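PDB 3VIU: phosphoribosylformylglycinamidine synthase 2 from Thermus thermophilus, which belongs to the PurM-like AIR synthase-related family, carries two N- and C-terminal domain pairs of that type, and holds bound ADP and magnesium. Local coordinates for residues A[393-396]-A[397-401]; A[572-576]-A[577-581]. All coordinates share one frame; numbering follows the deposited sequence.

Contact 1 of 2, residues A[393-396]-A[397-401]; sequences EVLR and RLLAS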
loop_
_atom_site.group_PDB
_atom_site.type_symbol
_atom_site.label_atom_id
_atom_site.label_comp_id
_atom_site.label_asym_id
_atom_site.label_seq_id
_atom_site.Cartn_x
_atom_site.Cartn_y
_atom_site.Cartn_z
ATOM N N GLU A 393 -8.611 24.313 -23.590
ATOM C CA GLU A 393 -9.625 23.361 -23.172
ATOM C C GLU A 393 -9.095 22.013 -22.694
ATOM O O GLU A 393 -9.737 21.347 -21.882
ATOM C CB GLU A 393 -10.647 23.174 -24.297
ATOM C CG GLU A 393 -12.082 23.333 -23.811
ATOM C CD GLU A 393 -12.851 22.030 -23.849
ATOM O OE1 GLU A 393 -13.792 21.867 -23.042
ATOM O OE2 GLU A 393 -12.518 21.174 -24.702
ATOM N N VAL A 394 -7.929 21.605 -23.180
ATOM C CA VAL A 394 -7.362 20.340 -22.742
ATOM C C VAL A 394 -7.064 20.329 -21.242
ATOM O O VAL A 394 -7.317 19.332 -20.565
ATOM C CB VAL A 394 -6.079 19.999 -23.523
ATOM C CG1 VAL A 394 -5.281 18.916 -22.797
ATOM C CG2 VAL A 394 -6.456 19.510 -24.918
ATOM N N LEU A 395 -6.533 21.430 -20.720
ATOM C CA LEU A 395 -6.225 21.496 -19.295
ATOM C C LEU A 395 -7.505 21.387 -18.469
ATOM O O LEU A 395 -7.531 20.698 -17.450
ATOM C CB LEU A 395 -5.493 22.797 -18.953
ATOM C CG LEU A 395 -5.294 23.082 -17.460
ATOM C CD1 LEU A 395 -4.491 21.959 -16.811
ATOM C CD2 LEU A 395 -4.591 24.417 -17.283
ATOM N N ARG A 396 -8.565 22.065 -18.912
ATOM C CA ARG A 396 -9.840 22.012 -18.201
ATOM C C ARG A 396 -10.427 20.609 -18.285
ATOM O O ARG A 396 -11.011 20.117 -17.320
ATOM C CB ARG A 396 -10.846 23.025 -18.777
ATOM C CG ARG A 396 -10.516 24.500 -18.499
ATOM C CD ARG A 396 -11.736 25.406 -18.714
ATOM N NE ARG A 396 -12.112 25.527 -20.121
ATOM C CZ ARG A 396 -11.648 26.467 -20.940
ATOM N NH1 ARG A 396 -10.793 27.379 -20.495
ATOM N NH2 ARG A 396 -12.024 26.485 -22.213
ATOM N N ARG A 397 -10.262 19.957 -19.432
ATOM C CA ARG A 397 -10.795 18.609 -19.599
ATOM C C ARG A 397 -10.030 17.584 -18.759
ATOM O O ARG A 397 -10.620 16.615 -18.268
ATOM C CB ARG A 397 -10.788 18.209 -21.081
ATOM C CG ARG A 397 -11.830 18.958 -21.911
ATOM C CD ARG A 397 -11.598 18.800 -23.409
ATOM N NE ARG A 397 -11.797 17.435 -23.903
ATOM C CZ ARG A 397 -11.435 17.021 -25.119
ATOM N NH1 ARG A 397 -10.851 17.861 -25.969
ATOM N NH2 ARG A 397 -11.659 15.764 -25.490
ATOM N N LEU A 398 -8.725 17.802 -18.591
ATOM C CA LEU A 398 -7.895 16.898 -17.792
ATOM C C LEU A 398 -8.216 17.042 -16.307
ATOM O O LEU A 398 -8.293 16.048 -15.576
ATOM C CB LEU A 398 -6.407 17.179 -18.017
ATOM C CG LEU A 398 -5.804 16.593 -19.292
ATOM C CD1 LEU A 398 -4.376 17.092 -19.456
ATOM C CD2 LEU A 398 -5.845 15.066 -19.235
ATOM N N LEU A 399 -8.395 18.284 -15.866
ATOM C CA LEU A 399 -8.705 18.553 -14.473
ATOM C C LEU A 399 -10.043 17.913 -14.134
ATOM O O LEU A 399 -10.234 17.429 -13.027
ATOM C CB LEU A 399 -8.759 20.066 -14.215
ATOM C CG LEU A 399 -7.419 20.806 -14.119
ATOM C CD1 LEU A 399 -7.652 22.293 -14.176
ATOM C CD2 LEU A 399 -6.708 20.441 -12.821
ATOM N N ALA A 400 -10.952 17.886 -15.106
ATOM C CA ALA A 400 -12.283 17.303 -14.909
ATOM C C ALA A 400 -12.317 15.776 -15.022
ATOM O O ALA A 400 -13.356 15.157 -14.804
ATOM C CB ALA A 400 -13.263 17.917 -15.895
ATOM N N SER A 401 -11.184 15.173 -15.370
ATOM C CA SER A 401 -11.104 13.725 -15.492
ATOM C C SER A 401 -11.140 13.091 -14.117
ATOM O O SER A 401 -10.388 13.484 -13.228
ATOM C CB SER A 401 -9.806 13.306 -16.181
ATOM O OG SER A 401 -9.528 11.933 -15.926
#
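Val394 and Leu398 lie side by side and point the same way, one turn apart on helix 391-399, with Val394 CG1 3.9 Å from Leu398 CD1. The valine branch reaches that position because CG1 stands anti to the backbone N (chi1 163°), which turns it along the helix toward the leucine. One residue further round the helix, Leu395 and Leu399 meet at a slant instead: Leu399 CD1 rests 4.1 Å from Leu395 CG, so the two form a second apolar strip beside the first. Branched aliphatic residues suit both strips, which are buried. Glu393 and Arg397 occupy the partly exposed flank, where long charged chains can lie over the helix surface. Their carboxylate and guanidinium planes are 24° apart, and the carboxylate meets the guanidinium obliquely; the salt bridge from Glu393 OE2 to Arg397 NE is long at 3.9 Å, and the position of OE2 is uncertain. Beneath the side chains run the i to i+4 bonds of an alpha helix, among them Leu399 N to Leu395 O at 3.0 Å. The last, Ala400 N to Arg396 O, is the longest of the four at 3.1 Å and slightly the most bent, with an N-H...O angle of 143°, just where the helix gives way to loop. Around this end of the helix, Leu395 and Leu399 pack on Leu711 of helix 708-723, to which Arg396 adds a salt bridge with Glu710. Val394 and Arg397 touch helix 578-584, and Trp706 of strand 702-707 borders Leu395 and Arg396.

Contact 2 of 2, residues A[572-576]-A[577-581]; sequences GELGA and SEVLY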
loop_
_atom_site.group_PDB
_atom_site.type_symbol
_atom_site.label_atom_id
_atom_site.label_comp_id
_atom_site.label_asym_id
_atom_site.label_seq_id
_atom_site.Cartn_x
_atom_site.Cartn_y
_atom_site.Cartn_z
ATOM N N GLY A 572 7.492 16.194 -22.258
ATOM C CA GLY A 572 7.074 14.915 -21.718
ATOM C C GLY A 572 6.720 14.047 -22.916
ATOM O O GLY A 572 6.770 14.522 -24.051
ATOM N N GLU A 573 6.377 12.784 -22.692
ATOM C CA GLU A 573 6.008 11.905 -23.799
ATOM C C GLU A 573 4.497 11.652 -23.741
ATOM O O GLU A 573 3.865 11.839 -22.693
ATOM C CB GLU A 573 6.786 10.586 -23.714
ATOM C CG GLU A 573 8.274 10.756 -23.409
ATOM C CD GLU A 573 9.041 9.431 -23.360
ATOM O OE1 GLU A 573 10.112 9.387 -22.712
ATOM O OE2 GLU A 573 8.587 8.437 -23.974
ATOM N N LEU A 574 3.917 11.217 -24.855
ATOM C CA LEU A 574 2.479 10.985 -24.911
ATOM C C LEU A 574 2.034 9.537 -24.724
ATOM O O LEU A 574 0.858 9.284 -24.466
ATOM C CB LEU A 574 1.931 11.508 -26.245
ATOM C CG LEU A 574 2.304 12.961 -26.550
ATOM C CD1 LEU A 574 1.956 13.305 -27.985
ATOM C CD2 LEU A 574 1.586 13.873 -25.573
ATOM N N GLY A 575 2.965 8.594 -24.862
ATOM C CA GLY A 575 2.631 7.189 -24.717
ATOM C C GLY A 575 2.017 6.821 -23.379
ATOM O O GLY A 575 2.576 7.123 -22.332
ATOM N N ALA A 576 0.858 6.168 -23.416
ATOM C CA ALA A 576 0.167 5.739 -22.203
ATOM C C ALA A 576 -0.159 6.919 -21.292
ATOM O O ALA A 576 -0.343 6.747 -20.094
ATOM C CB ALA A 576 1.030 4.726 -21.451
ATOM N N SER A 577 -0.249 8.117 -21.856
ATOM C CA SER A 577 -0.517 9.288 -21.035
ATOM C C SER A 577 -1.988 9.584 -20.862
ATOM O O SER A 577 -2.851 8.983 -21.519
ATOM C CB SER A 577 0.146 10.517 -21.636
ATOM O OG SER A 577 -0.528 10.912 -22.820
ATOM N N GLU A 578 -2.258 10.533 -19.966
ATOM C CA GLU A 578 -3.612 10.982 -19.691
ATOM C C GLU A 578 -4.139 11.739 -20.908
ATOM O O GLU A 578 -5.229 11.472 -21.392
ATOM C CB GLU A 578 -3.635 11.923 -18.482
ATOM C CG GLU A 578 -3.591 11.252 -17.131
ATOM C CD GLU A 578 -4.748 10.287 -16.925
ATOM O OE1 GLU A 578 -5.851 10.538 -17.473
ATOM O OE2 GLU A 578 -4.549 9.283 -16.204
ATOM N N VAL A 579 -3.353 12.686 -21.404
ATOM C CA VAL A 579 -3.784 13.480 -22.536
ATOM C C VAL A 579 -4.064 12.617 -23.757
ATOM O O VAL A 579 -4.940 12.943 -24.553
ATOM C CB VAL A 579 -2.744 14.577 -22.901
ATOM C CG1 VAL A 579 -1.572 13.963 -23.670
ATOM C CG2 VAL A 579 -3.422 15.681 -23.715
ATOM N N LEU A 580 -3.322 11.524 -23.911
ATOM C CA LEU A 580 -3.544 10.641 -25.056
ATOM C C LEU A 580 -4.926 10.012 -24.925
ATOM O O LEU A 580 -5.712 9.997 -25.877
ATOM C CB LEU A 580 -2.489 9.529 -25.117
ATOM C CG LEU A 580 -2.766 8.428 -26.158
ATOM C CD1 LEU A 580 -2.805 9.023 -27.563
ATOM C CD2 LEU A 580 -1.698 7.361 -26.077
ATOM N N TYR A 581 -5.215 9.499 -23.734
ATOM C CA TYR A 581 -6.495 8.861 -23.463
ATOM C C TYR A 581 -7.660 9.823 -23.658
ATOM O O TYR A 581 -8.704 9.438 -24.169
ATOM C CB TYR A 581 -6.540 8.325 -22.035
ATOM C CG TYR A 581 -7.879 7.741 -21.670
ATOM C CD1 TYR A 581 -8.283 6.505 -22.174
ATOM C CD2 TYR A 581 -8.749 8.426 -20.826
ATOM C CE1 TYR A 581 -9.518 5.964 -21.843
ATOM C CE2 TYR A 581 -9.989 7.893 -20.489
ATOM C CZ TYR A 581 -10.367 6.661 -21.002
ATOM O OH TYR A 581 -11.592 6.126 -20.674
#
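A serine N-cap joined to a type II beta turn makes this a local, buried contact, in which Leu574 to Ser577 turn the chain into helix 578-584. It lies in the C-terminal domain of the second AIR synthase-related pair, between strand 563-567 and that helix. The turn closes with Ser577 N donating to Leu574 O at 3.1 Å. The same carbonyl oxygen takes a second, shorter bond from Ser577 OG at 2.7 Å. Both donors come from one face of the carbonyl plane: the amide stands above it, 47° out, whereas the hydroxyl is tilted by less. With chi1 at 71°, OG sits between the backbone N and the carbonyl carbon of its own residue, a place from which it can face the turn and the helix start together. Serine fits the N-cap because its short hydroxyl can give a hydrogen bond and accept another, so the buried oxygen is used in both roles. Gly575, with no side chain, occupies the second position of the turn; Ala576 takes the left-handed backbone conformation of the third and keeps a small methyl against Tyr453 and Leu456 of helix 451-456. Apolar packing flanks the polar centre where Leu574 crosses Val579 at a slant, CD2 lying 3.7 Å from Val579 CG1. Leu580 brings its CB up beside the doubly bonded carbonyl, 3.4 Å from Leu574 O. Beyond the cap, Glu578 bonds through OE2 to Tyr162, and its N donates to Glu656. The capping bond itself runs from Leu580 N to Ser577 OG, 3.1 Å long with an N-H...O angle of 149°.

Reading from the N terminus, contact 1 comes first, as about two turns of helix 391-399 running into the loop that follows. The chain then builds the sheet containing strands 422-424 to 538-548 and enters the next with strand 563-567 before contact 2 starts helix 578-584. Each contact is local, contact 2 closing its short turn, and they stand in series: neither nests within nor crosses the other. In space the centres of contacts 1 and 2 are about 14 Å apart. Val394 CG1 packs 3.8 Å from Val579 CG2, and Leu398 CD2 lies 3.9 Å from Glu578 CB, so helix 391-399 is fitted directly against the start of helix 578-584.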